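Local coordinates for protein P35 (Autographa californica nucleopolyhedrovirus, PDB 1P35) that inhibits caspases and so blocks the apoptotic response of the infected insect cell, and also suppresses host antiviral RNA interference, at residues G174-V179 with I293-K298; I30-N35 with G161-L166; V213-L218 with V284-N289; L38-L43 with S120-D125; G50-V55 with Y100-Q105. All coordinates share one frame; numbering follows the deposited sequence.

Interaction 1: residues G174-V179 with I293-K298; sequences GNKVIV and ILNTIK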
# COMPACT_ATOMS: atom_id res chain seq x y z
N GLY A 174 29.75 19.05 -12.00
CA GLY A 174 29.17 19.99 -12.96
C GLY A 174 27.71 20.13 -13.37
O GLY A 174 27.44 20.23 -14.56
N ASN A 175 26.78 20.19 -12.41
CA ASN A 175 25.35 20.33 -12.74
C ASN A 175 24.78 19.30 -13.74
O ASN A 175 23.98 19.62 -14.62
CB ASN A 175 25.05 21.74 -13.26
CG ASN A 175 25.48 22.83 -12.30
OD1 ASN A 175 25.31 22.70 -11.09
ND2 ASN A 175 26.00 23.93 -12.83
N LYS A 176 25.22 18.07 -13.59
CA LYS A 176 24.74 16.97 -14.41
C LYS A 176 24.13 15.92 -13.48
O LYS A 176 24.51 15.83 -12.29
CB LYS A 176 25.92 16.35 -15.13
CG LYS A 176 26.57 17.24 -16.13
CD LYS A 176 25.74 17.34 -17.39
CE LYS A 176 26.47 18.13 -18.46
NZ LYS A 176 25.60 18.31 -19.65
N VAL A 177 23.18 15.16 -14.03
CA VAL A 177 22.51 14.02 -13.40
C VAL A 177 22.40 12.95 -14.47
O VAL A 177 22.03 13.22 -15.59
CB VAL A 177 21.07 14.26 -13.02
CG1 VAL A 177 20.61 13.14 -12.06
CG2 VAL A 177 20.89 15.61 -12.49
N ILE A 178 22.68 11.72 -14.10
CA ILE A 178 22.56 10.63 -15.03
C ILE A 178 21.44 9.70 -14.53
O ILE A 178 21.51 9.21 -13.41
CB ILE A 178 23.90 9.89 -15.09
CG1 ILE A 178 24.96 10.84 -15.61
CG2 ILE A 178 23.79 8.62 -15.92
CD1 ILE A 178 26.38 10.23 -15.71
N VAL A 179 20.38 9.48 -15.31
CA VAL A 179 19.32 8.57 -14.89
C VAL A 179 19.78 7.29 -15.56
O VAL A 179 19.82 7.18 -16.77
CB VAL A 179 17.98 8.99 -15.40
CG1 VAL A 179 16.93 8.19 -14.68
CG2 VAL A 179 17.75 10.53 -15.18
N ILE A 293 20.87 11.88 -19.73
CA ILE A 293 21.81 12.74 -19.00
C ILE A 293 21.27 14.17 -19.08
O ILE A 293 21.03 14.68 -20.19
CB ILE A 293 23.26 12.54 -19.61
CG1 ILE A 293 23.61 11.03 -19.46
CG2 ILE A 293 24.32 13.38 -18.86
CD1 ILE A 293 25.02 10.56 -19.87
N LEU A 294 21.00 14.78 -17.92
CA LEU A 294 20.45 16.16 -17.89
C LEU A 294 21.28 17.15 -17.09
O LEU A 294 22.19 16.75 -16.36
CB LEU A 294 19.03 16.14 -17.29
CG LEU A 294 18.14 15.19 -18.09
CD1 LEU A 294 16.98 14.75 -17.26
CD2 LEU A 294 17.74 15.85 -19.45
N ASN A 295 20.94 18.43 -17.22
CA ASN A 295 21.57 19.50 -16.45
C ASN A 295 20.64 19.77 -15.28
O ASN A 295 19.41 19.74 -15.43
CB ASN A 295 21.73 20.79 -17.28
CG ASN A 295 22.77 20.65 -18.39
OD1 ASN A 295 23.90 20.26 -18.13
ND2 ASN A 295 22.39 20.98 -19.61
N THR A 296 21.22 19.99 -14.10
CA THR A 296 20.46 20.29 -12.90
C THR A 296 20.15 21.79 -12.93
O THR A 296 20.69 22.52 -13.76
CB THR A 296 21.29 19.96 -11.63
OG1 THR A 296 22.54 20.65 -11.66
CG2 THR A 296 21.62 18.51 -11.60
N ILE A 297 19.29 22.25 -12.04
CA ILE A 297 18.99 23.68 -11.95
C ILE A 297 20.23 24.31 -11.26
O ILE A 297 20.78 23.73 -10.32
CB ILE A 297 17.72 23.91 -11.10
CG1 ILE A 297 16.53 23.18 -11.73
CG2 ILE A 297 17.42 25.40 -11.00
CD1 ILE A 297 16.26 23.55 -13.18
N LYS A 298 20.66 25.50 -11.71
CA LYS A 298 21.88 26.15 -11.17
C LYS A 298 21.92 26.89 -9.80
O LYS A 298 22.83 26.66 -8.99
CB LYS A 298 22.50 27.10 -12.22
CG LYS A 298 22.97 26.49 -13.55
CD LYS A 298 21.80 26.13 -14.48
CE LYS A 298 22.28 25.68 -15.87
NZ LYS A 298 23.12 24.44 -15.86

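Interaction 2: residues I30-N35 with G161-L166; sequences INKIMN and GSNQVL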
# COMPACT_ATOMS: atom_id res chain seq x y z
N ILE A 30 15.52 0.80 -7.21
CA ILE A 30 14.82 -0.41 -6.78
C ILE A 30 14.51 -1.28 -8.01
O ILE A 30 14.07 -0.77 -9.09
CB ILE A 30 13.42 -0.06 -6.15
CG1 ILE A 30 13.57 0.72 -4.87
CG2 ILE A 30 12.60 -1.31 -5.84
CD1 ILE A 30 12.63 1.98 -4.91
N ASN A 31 14.75 -2.58 -7.87
CA ASN A 31 14.37 -3.48 -8.98
C ASN A 31 13.99 -4.85 -8.45
O ASN A 31 14.05 -5.08 -7.24
CB ASN A 31 15.47 -3.61 -10.07
CG ASN A 31 16.74 -4.32 -9.59
OD1 ASN A 31 16.80 -4.90 -8.49
ND2 ASN A 31 17.78 -4.25 -10.42
N LYS A 32 13.58 -5.74 -9.34
CA LYS A 32 13.21 -7.08 -8.92
C LYS A 32 13.84 -8.17 -9.75
O LYS A 32 13.49 -8.35 -10.93
CB LYS A 32 11.70 -7.22 -8.88
CG LYS A 32 11.19 -8.53 -8.28
CD LYS A 32 9.68 -8.50 -8.08
CE LYS A 32 9.28 -7.32 -7.20
NZ LYS A 32 7.84 -7.26 -6.90
N ILE A 33 14.75 -8.91 -9.14
CA ILE A 33 15.47 -10.01 -9.84
C ILE A 33 14.81 -11.38 -9.68
O ILE A 33 14.46 -11.80 -8.59
CB ILE A 33 16.96 -10.05 -9.38
CG1 ILE A 33 17.63 -8.74 -9.83
CG2 ILE A 33 17.70 -11.29 -9.96
CD1 ILE A 33 19.05 -8.53 -9.38
N MET A 34 14.66 -12.08 -10.80
CA MET A 34 14.00 -13.38 -10.88
C MET A 34 14.74 -14.71 -10.67
O MET A 34 14.09 -15.74 -10.48
CB MET A 34 13.28 -13.48 -12.22
CG MET A 34 11.95 -12.76 -12.27
SD MET A 34 10.78 -13.48 -11.12
CE MET A 34 10.82 -15.32 -11.59
N ASN A 35 16.07 -14.73 -10.70
CA ASN A 35 16.81 -16.00 -10.54
C ASN A 35 16.85 -16.65 -9.14
O ASN A 35 16.93 -15.96 -8.12
CB ASN A 35 18.24 -15.81 -11.03
CG ASN A 35 18.28 -15.32 -12.45
OD1 ASN A 35 17.65 -14.30 -12.78
ND2 ASN A 35 19.01 -16.02 -13.30
N GLY A 161 10.90 -13.47 -4.63
CA GLY A 161 9.91 -12.42 -4.65
C GLY A 161 10.21 -11.08 -4.00
O GLY A 161 9.32 -10.25 -3.94
N SER A 162 11.42 -10.85 -3.52
CA SER A 162 11.80 -9.58 -2.92
C SER A 162 12.13 -8.43 -3.89
O SER A 162 12.57 -8.68 -5.01
CB SER A 162 13.08 -9.75 -2.06
OG SER A 162 12.84 -10.43 -0.86
N ASN A 163 11.92 -7.19 -3.44
CA ASN A 163 12.40 -6.02 -4.17
C ASN A 163 13.85 -5.91 -3.68
O ASN A 163 14.11 -6.16 -2.46
CB ASN A 163 11.69 -4.73 -3.77
CG ASN A 163 10.30 -4.59 -4.40
OD1 ASN A 163 10.14 -4.67 -5.61
ND2 ASN A 163 9.31 -4.38 -3.57
N GLN A 164 14.78 -5.59 -4.59
CA GLN A 164 16.19 -5.43 -4.24
C GLN A 164 16.33 -3.92 -4.26
O GLN A 164 16.02 -3.31 -5.27
CB GLN A 164 17.12 -6.05 -5.26
CG GLN A 164 16.62 -7.35 -5.86
CD GLN A 164 16.24 -8.35 -4.84
OE1 GLN A 164 16.76 -8.34 -3.72
NE2 GLN A 164 15.33 -9.25 -5.20
N VAL A 165 16.80 -3.32 -3.16
CA VAL A 165 16.82 -1.87 -3.09
C VAL A 165 18.16 -1.25 -2.69
O VAL A 165 19.07 -1.93 -2.19
CB VAL A 165 15.69 -1.40 -2.13
CG1 VAL A 165 14.39 -2.19 -2.41
CG2 VAL A 165 16.08 -1.70 -0.65
N LEU A 166 18.31 0.04 -2.98
CA LEU A 166 19.54 0.76 -2.61
C LEU A 166 19.22 2.22 -2.72
O LEU A 166 18.30 2.59 -3.42
CB LEU A 166 20.71 0.43 -3.53
CG LEU A 166 20.67 0.92 -5.00
CD1 LEU A 166 21.30 2.28 -5.14
CD2 LEU A 166 21.46 -0.02 -5.89
O HOH W 1 7.15 -9.77 -6.06

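Interaction 3: residues V213-L218 with V284-N289; sequences VQSLIL and VTSALN. With EDO (1,2-ethanediol), chain F.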
# COMPACT_ATOMS: atom_id res chain seq x y z
N VAL A 213 11.89 8.55 -27.11
CA VAL A 213 10.51 8.14 -27.38
C VAL A 213 10.26 7.59 -28.81
O VAL A 213 9.54 6.60 -28.97
CB VAL A 213 9.53 9.27 -27.05
CG1 VAL A 213 8.08 8.91 -27.44
CG2 VAL A 213 9.59 9.56 -25.52
N GLN A 214 10.89 8.21 -29.82
CA GLN A 214 10.74 7.78 -31.22
C GLN A 214 11.26 6.34 -31.40
O GLN A 214 10.76 5.60 -32.25
CB GLN A 214 11.55 8.71 -32.17
CG GLN A 214 11.00 10.08 -32.24
CD GLN A 214 11.91 11.06 -32.99
OE1 GLN A 214 13.06 10.76 -33.35
NE2 GLN A 214 11.40 12.25 -33.19
N SER A 215 12.28 5.98 -30.61
CA SER A 215 12.89 4.64 -30.68
C SER A 215 12.05 3.53 -30.01
O SER A 215 12.27 2.33 -30.23
CB SER A 215 14.27 4.65 -30.01
OG SER A 215 14.15 4.59 -28.58
N LEU A 216 11.07 3.93 -29.21
CA LEU A 216 10.27 2.94 -28.45
C LEU A 216 9.26 2.17 -29.25
O LEU A 216 8.59 2.74 -30.06
CB LEU A 216 9.49 3.60 -27.31
CG LEU A 216 10.27 4.43 -26.32
CD1 LEU A 216 9.30 5.00 -25.35
CD2 LEU A 216 11.31 3.57 -25.66
N ILE A 217 9.15 0.87 -28.95
CA ILE A 217 8.19 0.00 -29.59
C ILE A 217 7.18 -0.34 -28.47
O ILE A 217 7.59 -0.92 -27.46
CB ILE A 217 8.84 -1.31 -30.03
CG1 ILE A 217 9.95 -1.07 -31.06
CG2 ILE A 217 7.73 -2.24 -30.56
CD1 ILE A 217 9.42 -0.63 -32.46
N LEU A 218 5.89 -0.01 -28.61
CA LEU A 218 4.91 -0.35 -27.56
C LEU A 218 4.28 -1.75 -27.61
O LEU A 218 4.34 -2.44 -28.63
CB LEU A 218 3.74 0.63 -27.58
CG LEU A 218 3.97 2.12 -27.48
CD1 LEU A 218 2.65 2.86 -27.17
CD2 LEU A 218 4.96 2.34 -26.41
N VAL A 284 8.35 -1.75 -22.84
CA VAL A 284 8.52 -1.28 -24.20
C VAL A 284 9.85 -1.81 -24.63
O VAL A 284 10.67 -2.15 -23.77
CB VAL A 284 8.52 0.26 -24.28
CG1 VAL A 284 7.21 0.78 -23.77
CG2 VAL A 284 9.69 0.85 -23.41
N THR A 285 10.06 -1.93 -25.94
CA THR A 285 11.35 -2.42 -26.44
C THR A 285 11.97 -1.33 -27.34
O THR A 285 11.27 -0.50 -27.91
CB THR A 285 11.19 -3.69 -27.26
OG1 THR A 285 10.43 -3.38 -28.42
CG2 THR A 285 10.48 -4.81 -26.43
N SER A 286 13.29 -1.35 -27.47
CA SER A 286 13.99 -0.36 -28.27
C SER A 286 15.37 -0.83 -28.60
O SER A 286 15.90 -1.69 -27.93
CB SER A 286 14.12 0.96 -27.51
OG SER A 286 14.91 1.87 -28.18
N ALA A 287 15.94 -0.23 -29.64
CA ALA A 287 17.27 -0.50 -30.12
C ALA A 287 18.23 0.48 -29.42
O ALA A 287 19.41 0.26 -29.39
CB ALA A 287 17.34 -0.30 -31.64
N LEU A 288 17.71 1.60 -28.91
CA LEU A 288 18.52 2.57 -28.17
C LEU A 288 18.72 1.98 -26.76
O LEU A 288 17.75 1.68 -26.07
CB LEU A 288 17.78 3.93 -27.98
CG LEU A 288 17.97 5.12 -28.92
CD1 LEU A 288 17.08 6.29 -28.48
CD2 LEU A 288 19.45 5.57 -28.91
N ASN A 289 19.96 1.82 -26.34
CA ASN A 289 20.28 1.31 -25.01
C ASN A 289 21.15 2.36 -24.37
O ASN A 289 22.37 2.29 -24.45
CB ASN A 289 21.09 0.01 -25.09
CG ASN A 289 21.51 -0.47 -23.72
OD1 ASN A 289 20.73 -0.38 -22.77
ND2 ASN A 289 22.70 -1.00 -23.61
C1 EDO F . 13.94 -0.65 -33.02
O1 EDO F . 12.93 -1.13 -33.94
C2 EDO F . 13.64 0.79 -32.68
O2 EDO F . 14.31 1.14 -31.48

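Interaction 4: residues L38-L43 with S120-D125; sequences LTKPVL and SHDYTD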
# COMPACT_ATOMS: atom_id res chain seq x y z
N LEU A 38 21.67 -19.03 -8.84
CA LEU A 38 22.74 -18.13 -8.40
C LEU A 38 23.50 -18.50 -7.13
O LEU A 38 22.97 -18.42 -6.01
CB LEU A 38 22.20 -16.71 -8.27
CG LEU A 38 21.58 -16.11 -9.53
CD1 LEU A 38 21.05 -14.72 -9.20
CD2 LEU A 38 22.60 -16.08 -10.65
N THR A 39 24.75 -18.88 -7.32
CA THR A 39 25.63 -19.23 -6.20
C THR A 39 26.60 -18.06 -5.92
O THR A 39 27.19 -17.98 -4.84
CB THR A 39 26.41 -20.52 -6.50
OG1 THR A 39 27.18 -20.34 -7.69
CG2 THR A 39 25.44 -21.68 -6.74
N LYS A 40 26.74 -17.16 -6.88
CA LYS A 40 27.61 -15.97 -6.73
C LYS A 40 26.78 -14.68 -6.75
O LYS A 40 25.63 -14.68 -7.13
CB LYS A 40 28.67 -15.95 -7.82
CG LYS A 40 29.60 -17.16 -7.67
CD LYS A 40 30.57 -17.33 -8.82
CE LYS A 40 31.51 -18.51 -8.55
NZ LYS A 40 32.47 -18.64 -9.69
N PRO A 41 27.36 -13.56 -6.29
CA PRO A 41 26.56 -12.34 -6.31
C PRO A 41 26.25 -11.74 -7.69
O PRO A 41 26.89 -12.07 -8.73
CB PRO A 41 27.38 -11.38 -5.45
CG PRO A 41 28.34 -12.36 -4.63
CD PRO A 41 28.69 -13.29 -5.72
N VAL A 42 25.23 -10.89 -7.69
CA VAL A 42 24.81 -10.15 -8.86
C VAL A 42 25.59 -8.83 -8.69
O VAL A 42 25.58 -8.24 -7.60
CB VAL A 42 23.28 -9.84 -8.81
CG1 VAL A 42 22.89 -8.91 -9.95
CG2 VAL A 42 22.47 -11.13 -8.85
N LEU A 43 26.29 -8.41 -9.74
CA LEU A 43 27.01 -7.14 -9.72
C LEU A 43 26.24 -6.21 -10.68
O LEU A 43 26.23 -6.43 -11.89
CB LEU A 43 28.44 -7.32 -10.24
CG LEU A 43 29.18 -8.56 -9.70
CD1 LEU A 43 30.66 -8.54 -10.06
CD2 LEU A 43 29.01 -8.59 -8.18
N SER A 120 37.00 -10.41 -6.33
CA SER A 120 36.58 -10.32 -4.95
C SER A 120 35.21 -10.94 -4.77
O SER A 120 34.80 -11.19 -3.65
CB SER A 120 36.52 -8.85 -4.46
OG SER A 120 35.58 -8.09 -5.20
N HIS A 121 34.50 -11.17 -5.88
CA HIS A 121 33.15 -11.77 -5.81
C HIS A 121 33.10 -13.20 -6.31
O HIS A 121 32.05 -13.75 -6.62
CB HIS A 121 32.14 -10.86 -6.52
CG HIS A 121 31.98 -9.55 -5.82
ND1 HIS A 121 31.58 -9.48 -4.51
CD2 HIS A 121 32.28 -8.29 -6.21
CE1 HIS A 121 31.63 -8.22 -4.10
NE2 HIS A 121 32.06 -7.48 -5.11
N ASP A 122 34.29 -13.77 -6.36
CA ASP A 122 34.51 -15.14 -6.76
C ASP A 122 34.31 -15.41 -8.26
O ASP A 122 34.08 -16.56 -8.66
CB ASP A 122 33.64 -16.08 -5.92
CG ASP A 122 34.23 -17.47 -5.79
OD1 ASP A 122 35.41 -17.67 -6.17
OD2 ASP A 122 33.51 -18.37 -5.30
N TYR A 123 34.33 -14.37 -9.09
CA TYR A 123 34.23 -14.60 -10.53
C TYR A 123 35.65 -14.53 -11.03
O TYR A 123 36.22 -13.44 -11.16
CB TYR A 123 33.36 -13.55 -11.24
CG TYR A 123 31.88 -13.64 -10.91
CD1 TYR A 123 31.07 -14.58 -11.53
CD2 TYR A 123 31.31 -12.81 -9.95
CE1 TYR A 123 29.73 -14.68 -11.22
CE2 TYR A 123 29.96 -12.90 -9.63
CZ TYR A 123 29.17 -13.84 -10.27
OH TYR A 123 27.84 -13.94 -9.95
N THR A 124 36.23 -15.70 -11.32
CA THR A 124 37.61 -15.77 -11.78
C THR A 124 37.88 -16.43 -13.12
O THR A 124 38.95 -16.26 -13.68
CB THR A 124 38.50 -16.47 -10.75
OG1 THR A 124 38.05 -17.82 -10.58
CG2 THR A 124 38.41 -15.74 -9.39
N ASP A 125 36.93 -17.18 -13.66
CA ASP A 125 37.17 -17.83 -14.94
C ASP A 125 37.29 -16.81 -16.08
O ASP A 125 36.82 -15.67 -15.96
CB ASP A 125 36.05 -18.83 -15.23
CG ASP A 125 34.67 -18.23 -15.12
OD1 ASP A 125 34.35 -17.66 -14.05
OD2 ASP A 125 33.90 -18.33 -16.10

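Interaction 5: residues G50-V55 with Y100-Q105; sequences GPIRSV and YSVSCQ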
# COMPACT_ATOMS: atom_id res chain seq x y z
N GLY A 50 28.59 11.88 -10.12
CA GLY A 50 29.57 12.25 -9.12
C GLY A 50 29.87 11.20 -8.06
O GLY A 50 29.15 10.21 -7.94
N PRO A 51 30.89 11.43 -7.22
CA PRO A 51 31.24 10.44 -6.21
C PRO A 51 30.19 10.23 -5.15
O PRO A 51 29.54 11.17 -4.71
CB PRO A 51 32.54 11.00 -5.63
CG PRO A 51 32.25 12.60 -5.71
CD PRO A 51 31.79 12.61 -7.15
N ILE A 52 30.03 8.96 -4.77
CA ILE A 52 29.09 8.60 -3.72
C ILE A 52 29.66 9.07 -2.39
O ILE A 52 30.87 9.04 -2.16
CB ILE A 52 28.87 7.08 -3.68
CG1 ILE A 52 28.01 6.67 -4.90
CG2 ILE A 52 28.27 6.68 -2.36
CD1 ILE A 52 27.73 5.19 -5.01
N ARG A 53 28.78 9.48 -1.50
CA ARG A 53 29.24 9.96 -0.24
C ARG A 53 28.76 9.10 0.91
O ARG A 53 29.52 8.81 1.83
CB ARG A 53 28.79 11.39 -0.05
CG ARG A 53 29.51 12.04 1.09
CD ARG A 53 28.86 13.34 1.42
NE ARG A 53 27.51 13.10 1.88
CZ ARG A 53 26.59 14.03 1.90
NH1 ARG A 53 26.90 15.27 1.47
NH2 ARG A 53 25.37 13.74 2.33
N SER A 54 27.48 8.74 0.90
CA SER A 54 26.98 7.84 1.93
C SER A 54 25.71 7.16 1.43
O SER A 54 25.13 7.61 0.46
CB SER A 54 26.73 8.57 3.24
OG SER A 54 25.84 9.63 3.09
N VAL A 55 25.34 6.04 2.04
CA VAL A 55 24.14 5.32 1.66
C VAL A 55 23.07 5.80 2.58
O VAL A 55 23.33 6.17 3.71
CB VAL A 55 24.27 3.81 1.90
CG1 VAL A 55 25.23 3.17 0.90
CG2 VAL A 55 24.79 3.61 3.32
N TYR A 100 21.24 -3.94 -1.82
CA TYR A 100 22.47 -4.15 -2.50
C TYR A 100 23.56 -3.49 -1.64
O TYR A 100 23.31 -2.51 -0.93
CB TYR A 100 22.52 -3.46 -3.86
CG TYR A 100 21.65 -4.05 -4.97
CD1 TYR A 100 20.32 -3.68 -5.14
CD2 TYR A 100 22.21 -4.89 -5.90
CE1 TYR A 100 19.57 -4.13 -6.22
CE2 TYR A 100 21.48 -5.35 -6.99
CZ TYR A 100 20.17 -4.97 -7.16
OH TYR A 100 19.47 -5.43 -8.26
N SER A 101 24.76 -4.06 -1.71
CA SER A 101 25.94 -3.53 -1.04
C SER A 101 26.54 -2.52 -2.09
O SER A 101 26.87 -2.90 -3.22
CB SER A 101 26.91 -4.71 -0.74
OG SER A 101 28.01 -4.27 0.01
N VAL A 102 26.68 -1.26 -1.71
CA VAL A 102 27.17 -0.19 -2.57
C VAL A 102 28.61 0.32 -2.33
O VAL A 102 29.02 0.60 -1.17
CB VAL A 102 26.21 1.05 -2.47
CG1 VAL A 102 26.68 2.18 -3.31
CG2 VAL A 102 24.77 0.62 -2.88
N SER A 103 29.34 0.43 -3.44
CA SER A 103 30.69 1.00 -3.45
C SER A 103 30.78 1.92 -4.71
O SER A 103 29.87 1.90 -5.55
CB SER A 103 31.81 -0.09 -3.44
OG SER A 103 31.86 -0.85 -4.64
N CYS A 104 31.83 2.72 -4.84
CA CYS A 104 31.90 3.65 -5.98
C CYS A 104 33.28 3.68 -6.58
O CYS A 104 34.29 3.68 -5.83
CB CYS A 104 31.51 5.08 -5.52
SG CYS A 104 31.38 6.34 -6.83
N GLN A 105 33.32 3.72 -7.91
CA GLN A 105 34.55 3.76 -8.69
C GLN A 105 34.48 4.94 -9.64
O GLN A 105 33.44 5.18 -10.31
CB GLN A 105 34.72 2.47 -9.54
CG GLN A 105 34.94 1.20 -8.71
CD GLN A 105 36.15 1.37 -7.80
OE1 GLN A 105 36.31 0.67 -6.80
NE2 GLN A 105 37.02 2.30 -8.16

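Interaction 1: residues G174-V179 with I293-K298
V177 and L294 form a hydrogen-bonded antiparallel pair in which each backbone satisfies the other: V177 N donates to L294 O, and L294 N returns a 3.0 Å bond to V177 O. A third backbone bond lies just past the regular pairing, where T296 N reaches N175 O at 2.8 Å. Its donor stands well above the carbonyl plane, 56° out of it, as the chain of N175 has turned away from strand geometry with positive phi. The same oxygen also receives a CA-H...O contact from N295 CA at 3.0 Å.

The side chains of K176 and N295 lie next to each other on one face of the pair. A bend at chi2 (-76°) steers the lysine along its neighbour, and NZ donates to N295 OD1 at 3.0 Å. On that face too, I178 CG1 meets I293 CG1 at 4.1 Å. On the other face V177 and L294 are buried, the leucine against F209 of the helix 206-215. Outside the pair, S49 OG bonds K176 O and Q203 NE2 bonds T296 O. The arrangement is a two-stranded antiparallel ribbon that ties the C-terminal end of the chain to the strand 176-179.

Interaction 2: residues I30-N35 with G161-L166
N31 O receives the shortest direct hydrogen bond between the two segments, from Q164 N at 2.8 Å. The reciprocal bond, N31 N to Q164 O at 3.0 Å, completes a hydrogen-bonded antiparallel pair.

On the face that carries N31 and Q164 the two amide side chains meet without bonding each other. N31 holds CG between its backbone N and carbonyl carbon (chi1 67°), a placement that lays OD1 against the aliphatic part of Q164, 3.4 Å from its CB. The amide planes are turned 64° apart. The polar partner of N31 OD1 is Y100 OH on the strand 98-106, so this buried oxygen is satisfied from a third strand.

The opposite face carries I30 and V165, a non-hydrogen-bonded pair whose side chains run alongside each other; CG1 of I30 touches CG1 of V165 at 3.9 Å.

Where the strands part, K32 takes over. Its chain leaves the backbone extended and bends only at chi3 (-57°), carrying CE to within 3.2 Å of N163 OD1, an oxygen that also accepts a weak hydrogen bond from R63. K32 NZ instead donates to a water at 2.7 Å, and that water donates to G161 O, bridging the lysine to the loop before the second strand.

Beyond the pair, I30 and K32 bond in turn to the strand 10-21, while N163 and V165 bond to E98. The contact is thus an interior antiparallel pairing of a mixed beta sheet, with a water-bridged loop at one end.

Interaction 3: residues V213-L218 with V284-N289
The hydroxyls of S215 and S286 meet at 2.9 Å between OG atoms, in a first shell where a helix end gives way to a strand edge. S286 has OG anti to its backbone N (chi1 173°), a placement that brings it to S215. L288 CD1 lies 3.4 Å from S215 OG and gives the hydroxyl pair an apolar flank.

Next to them, I217 and T285 make a single antiparallel bridge: I217 N donates to T285 O at 2.7 Å and T285 N to I217 O at 3.1 Å. V284 spreads its methyls between two leucines, CG2 against L216 CD2 and CG1 against L218 CD2.

Further out, L288 N donates to S286 OG, an ST turn that fixes the serine's position, while S215 OG is bonded to F212 O within the helix 206-215. An ethanediol, probably from the crystallisation liquor, adds O2 as donor to S215 O at 2.7 Å and as acceptor from A287 N at 2.8 Å. Polar groups at this junction therefore take part in a shared hydrogen-bond network, and a small hydroxylated molecule can join it.

Interaction 4: residues L38-L43 with S120-D125
Y123, whose backbone N belongs to the Schellman motif that ends the helix 110-120, sits against K40 and P41, with D122 at positive phi as the motif's C-prime residue; the contact packs this helix-to-helix turn on the chain leading into the strand 42-48.

Two hydrogen bonds cross it. K40 NZ donates to D122 O at 2.8 Å, tilted 24° from the carbonyl plane. Y123 OH donates to P41 O, which lies at the edge of the phenol ring and in its plane; the modelled separation is very short, so its exact length is best treated as doubtful.

The charges are less direct. NZ of K40 remains 4.5 Å from D122 OD2, beyond a salt bridge, and the lysine engages the backbone carbonyl instead. That negative side chain could still favour the ammonium group electrostatically.

Apolar and aromatic contacts make up the rest. The lysine chain is extended beyond CG and slides past the tyrosine in the opposite direction, laying CD over one ring face in a CH-pi contact 4.0 Å from the centroid. P41 CD adds a contact with Y123 CE2 at 4.1 Å. Outside the two segments, F4 meets the Y123 ring edge-to-face, and L118 of the helix touches both Y123 and L43. L43 also reaches the imidazole of H121, where CD2 makes an off-centre CH-pi contact 4.2 Å from the ring centroid, 30° off its normal.

Interaction 5: residues G50-V55 with Y100-Q105
The strands around I52 and C104 run antiparallel, at 172°, yet their axes come no closer than 7.8 Å, so they face each other through side chains instead of pairing by backbone.

I52 carries most of the contact. Its chain leaves CB with CG1 anti to the carbonyl carbon (chi1 -73°) and continues extended, so that CD1 reaches V102 CG1 at 3.6 Å, while the root of the side chain rests on C104, CB to CB at 3.8 Å. V102 is met a second time by V55, which slides past it in the opposite direction and brings CG1 to 4.1 Å from V102 CB. The sulfur of C104, anti to its own backbone N (chi1 -174°), turns back towards the first strand; I52 N points at SG over 3.6 Å in a weak hydrogen bond.

Both strands pair with the strand 164-170, whose F168 touches both I52 and V102. R53 and S54 both face E169 there, forming a classic beta bulge, and R53 makes a salt bridge to it. K255 of the second subunit packs on S54 and bonds weakly to R53 O. Cohesion directly between these segments thus comes mainly from aliphatic packing, with one soft sulfur acceptor as its polar element.

How the interactions relate
Interactions 2 and 5 share the strand 164-170 as a common element: it pairs directly in interaction 2 and pairs with both strands of interaction 5. Y100 joins them physically, bonding N31 through its hydroxyl and V165 through its backbone N. Interaction 4 touches interaction 2 through I33 and V42, but lies about 24 Å from the chain's centre and combines side-chain bonds to carbonyls with CH-pi packing. Interactions 1 and 3 adjoin in sequence, and both mix backbone pairing with polar side-chain bonds. None is wholly buried: interactions 1 to 4 are partly buried, whereas interaction 5 is a surface contact, mostly aliphatic, and alone among them is touched by the second subunit.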